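Local coordinates for manganese-binding protein (PDB 6NSI), which binds iron, manganese and nickel ions, preferring ferrous iron, and delivers them to the membrane permease of an ABC transporter for import, at residues A[55-60]-A[102-107]. Sequence-based numbering, arbitrary orientation.
Sequences FCNGLG and HIWTDM. With FE (Fe (III) ion), chain B.
The amide of Asn57 comes up to the benzo edge of Trp104, its OD1 lying 3.5 Å from Trp104 CE3. This oxygen sits near the indole plane and therefore meets the C-H rim, whose slight positive charge suits a carbonyl; the amide plane itself is turned 82° from the ring. With chi1 at -172°, the side chain swings away from the backbone N and extends toward residues 102-107. Its ND2 is gripped twice: by Gly58 O at 2.9 Å, reached nearly straight (164°) but from well above that carbonyl's plane, and by Pro101 O. Asparagine suits this buried place because the two bonds fix which end of the amide turns to the indole. Gly58 has a positive phi, which glycine adopts without strain.

The fold is that of a metal-binding solute-binding protein of an ABC importer: residues 55-60 run off the C-terminal end of strand 54-56 of the parallel sheet, the loop beginning at Asn57, and residues 102-107 link the metal site to helix 107-124 through a short 3-10 turn. His102 binds the iron(III) through NE2 at 2.2 Å, together with His36, His168 and Asp260, and Trp104 NE1 donates a hydrogen bond to Ser259 O, next to Asp260. The flat indole thus gives an edge to Asn57 and a face to His102 CA, 3.6 Å above its plane.

On the side of partly exposed Leu59 the contact is looser and wholly apolar. Leucine supplies a methyl, CD1, which rests 3.9 Å from Ile103 CG2, the side chains crossing at about a right angle. Ile103, branched at CB, presents CG2 and CD1 to it and also touches Val109 and Trp110 of helix 107-124.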
ATOM      1  N   PHE A  55       5.982 -12.603   8.389  1.00 34.61           N
ATOM      2  CA  PHE A  55       5.201 -12.230   7.215  1.00 35.89           C
ATOM      3  C   PHE A  55       5.804 -10.985   6.556  1.00 30.32           C
ATOM      4  O   PHE A  55       5.879  -9.918   7.178  1.00 31.52           O
ATOM      5  CB  PHE A  55       3.742 -12.003   7.611  1.00 36.92           C
ATOM      6  CG  PHE A  55       2.968 -13.278   7.831  1.00 39.86           C
ATOM      7  CD1 PHE A  55       2.677 -13.716   9.116  1.00 40.46           C
ATOM      8  CD2 PHE A  55       2.525 -14.034   6.752  1.00 33.94           C
ATOM      9  CE1 PHE A  55       1.959 -14.891   9.322  1.00 47.32           C
ATOM     10  CE2 PHE A  55       1.803 -15.212   6.953  1.00 43.12           C
ATOM     11  CZ  PHE A  55       1.524 -15.638   8.236  1.00 33.88           C
ATOM     12  N   CYS A  56       6.250 -11.139   5.305  1.00 30.10           N
ATOM     13  CA  CYS A  56       6.880 -10.093   4.510  1.00 27.89           C
ATOM     14  C   CYS A  56       6.020  -9.734   3.311  1.00 32.44           C
ATOM     15  O   CYS A  56       5.262 -10.564   2.792  1.00 34.58           O
ATOM     16  CB  CYS A  56       8.244 -10.533   3.986  1.00 32.37           C
ATOM     17  SG  CYS A  56       9.343 -11.059   5.282  1.00 42.59           S
ATOM     18  N   ASN A  57       6.185  -8.497   2.847  1.00 33.11           N
ATOM     19  CA  ASN A  57       5.513  -8.061   1.628  1.00 30.95           C
ATOM     20  C   ASN A  57       6.167  -8.659   0.395  1.00 31.53           C
ATOM     21  O   ASN A  57       5.476  -9.001  -0.571  1.00 29.50           O
ATOM     22  CB  ASN A  57       5.535  -6.534   1.518  1.00 29.90           C
ATOM     23  CG  ASN A  57       4.685  -6.025   0.376  1.00 26.00           C
ATOM     24  OD1 ASN A  57       3.494  -5.823   0.550  1.00 24.01           O
ATOM     25  ND2 ASN A  57       5.292  -5.800  -0.797  1.00 28.76           N
ATOM     26  N   GLY A  58       7.495  -8.798   0.419  1.00 30.62           N
ATOM     27  CA  GLY A  58       8.238  -9.138  -0.777  1.00 31.20           C
ATOM     28  C   GLY A  58       8.224  -7.948  -1.722  1.00 33.58           C
ATOM     29  O   GLY A  58       8.014  -6.802  -1.319  1.00 28.33           O
ATOM     30  N   LEU A  59       8.447  -8.246  -3.007  1.00 30.05           N
ATOM     31  CA  LEU A  59       8.428  -7.245  -4.079  1.00 32.99           C
ATOM     32  C   LEU A  59       9.401  -6.106  -3.796  1.00 32.22           C
ATOM     33  O   LEU A  59       9.193  -4.971  -4.241  1.00 30.37           O
ATOM     34  CB  LEU A  59       7.011  -6.699  -4.320  1.00 27.20           C
ATOM     35  CG  LEU A  59       5.853  -7.715  -4.314  1.00 35.49           C
ATOM     36  CD1 LEU A  59       4.489  -7.030  -4.477  1.00 26.71           C
ATOM     37  CD2 LEU A  59       6.040  -8.786  -5.377  1.00 32.87           C
ATOM     38  N   GLY A  60      10.452  -6.398  -3.031  1.00 30.25           N
ATOM     39  CA  GLY A  60      11.487  -5.430  -2.717  1.00 42.40           C
ATOM     40  C   GLY A  60      11.215  -4.498  -1.552  1.00 41.90           C
ATOM     41  O   GLY A  60      12.006  -3.576  -1.329  1.00 40.42           O
ATOM     42  N   HIS A 102       3.650  -1.823  -3.727  1.00 20.26           N
ATOM     43  CA  HIS A 102       2.524  -1.210  -3.021  1.00 24.91           C
ATOM     44  C   HIS A 102       1.187  -1.865  -3.322  1.00 26.86           C
ATOM     45  O   HIS A 102       0.219  -1.165  -3.646  1.00 23.09           O
ATOM     46  CB  HIS A 102       2.439   0.283  -3.362  1.00 18.53           C
ATOM     47  CG  HIS A 102       3.698   1.034  -3.052  1.00 20.28           C
ATOM     48  ND1 HIS A 102       4.710   1.211  -3.976  1.00 22.53           N
ATOM     49  CD2 HIS A 102       4.110   1.659  -1.920  1.00 20.96           C
ATOM     50  CE1 HIS A 102       5.688   1.912  -3.425  1.00 21.36           C
ATOM     51  NE2 HIS A 102       5.346   2.200  -2.182  1.00 18.41           N
ATOM     52  N   ILE A 103       1.095  -3.194  -3.184  1.00 23.99           N
ATOM     53  CA  ILE A 103      -0.150  -3.874  -3.554  1.00 24.45           C
ATOM     54  C   ILE A 103      -1.260  -3.716  -2.523  1.00 27.05           C
ATOM     55  O   ILE A 103      -2.416  -4.041  -2.823  1.00 27.30           O
ATOM     56  CB  ILE A 103       0.104  -5.374  -3.811  1.00 28.34           C
ATOM     57  CG1 ILE A 103       0.767  -6.033  -2.594  1.00 30.26           C
ATOM     58  CG2 ILE A 103       0.941  -5.572  -5.090  1.00 26.54           C
ATOM     59  CD1 ILE A 103       0.920  -7.587  -2.696  1.00 25.42           C
ATOM     60  N   TRP A 104      -0.958  -3.230  -1.316  1.00 28.70           N
ATOM     61  CA  TRP A 104      -1.972  -3.126  -0.270  1.00 26.89           C
ATOM     62  C   TRP A 104      -2.953  -1.977  -0.483  1.00 25.08           C
ATOM     63  O   TRP A 104      -3.879  -1.825   0.324  1.00 23.38           O
ATOM     64  CB  TRP A 104      -1.310  -2.974   1.105  1.00 25.14           C
ATOM     65  CG  TRP A 104      -0.403  -1.760   1.171  1.00 21.57           C
ATOM     66  CD1 TRP A 104      -0.764  -0.473   1.475  1.00 24.77           C
ATOM     67  CD2 TRP A 104       1.000  -1.728   0.897  1.00 24.11           C
ATOM     68  NE1 TRP A 104       0.342   0.362   1.416  1.00 20.17           N
ATOM     69  CE2 TRP A 104       1.436  -0.385   1.069  1.00 23.87           C
ATOM     70  CE3 TRP A 104       1.940  -2.702   0.540  1.00 24.04           C
ATOM     71  CZ2 TRP A 104       2.765  -0.002   0.888  1.00 21.84           C
ATOM     72  CZ3 TRP A 104       3.261  -2.317   0.361  1.00 23.41           C
ATOM     73  CH2 TRP A 104       3.661  -0.978   0.534  1.00 22.31           C
ATOM     74  N   THR A 105      -2.778  -1.153  -1.519  1.00 22.08           N
ATOM     75  CA  THR A 105      -3.786  -0.151  -1.849  1.00 21.22           C
ATOM     76  C   THR A 105      -4.855  -0.683  -2.788  1.00 27.28           C
ATOM     77  O   THR A 105      -5.831   0.028  -3.054  1.00 29.32           O
ATOM     78  CB  THR A 105      -3.153   1.082  -2.500  1.00 24.25           C
ATOM     79  OG1 THR A 105      -2.678   0.737  -3.811  1.00 24.02           O
ATOM     80  CG2 THR A 105      -1.983   1.624  -1.636  1.00 24.38           C
ATOM     81  N   ASP A 106      -4.673  -1.885  -3.328  1.00 23.56           N
ATOM     82  CA  ASP A 106      -5.676  -2.534  -4.158  1.00 22.89           C
ATOM     83  C   ASP A 106      -6.317  -3.606  -3.275  1.00 27.24           C
ATOM     84  O   ASP A 106      -5.695  -4.631  -2.978  1.00 27.95           O
ATOM     85  CB  ASP A 106      -5.023  -3.097  -5.424  1.00 23.80           C
ATOM     86  CG  ASP A 106      -5.987  -3.924  -6.291  1.00 37.78           C
ATOM     87  OD1 ASP A 106      -6.979  -4.466  -5.753  1.00 31.25           O
ATOM     88  OD2 ASP A 106      -5.727  -4.059  -7.514  1.00 23.90           O
ATOM     89  N   MET A 107      -7.552  -3.348  -2.835  1.00 27.03           N
ATOM     90  CA  MET A 107      -8.208  -4.196  -1.842  1.00 28.55           C
ATOM     91  C   MET A 107      -8.527  -5.592  -2.374  1.00 33.18           C
ATOM     92  O   MET A 107      -8.664  -6.526  -1.580  1.00 34.82           O
ATOM     93  CB  MET A 107      -9.477  -3.500  -1.336  1.00 27.82           C
ATOM     94  CG  MET A 107     -10.198  -4.218  -0.176  1.00 36.51           C
ATOM     95  SD  MET A 107      -9.263  -4.375   1.372  1.00 32.58           S
ATOM     96  CE  MET A 107      -8.879  -2.676   1.810  1.00 30.99           C
TER
HETATM   97 FE    FE B 401       6.299   3.473  -0.680  1.00 24.07          FE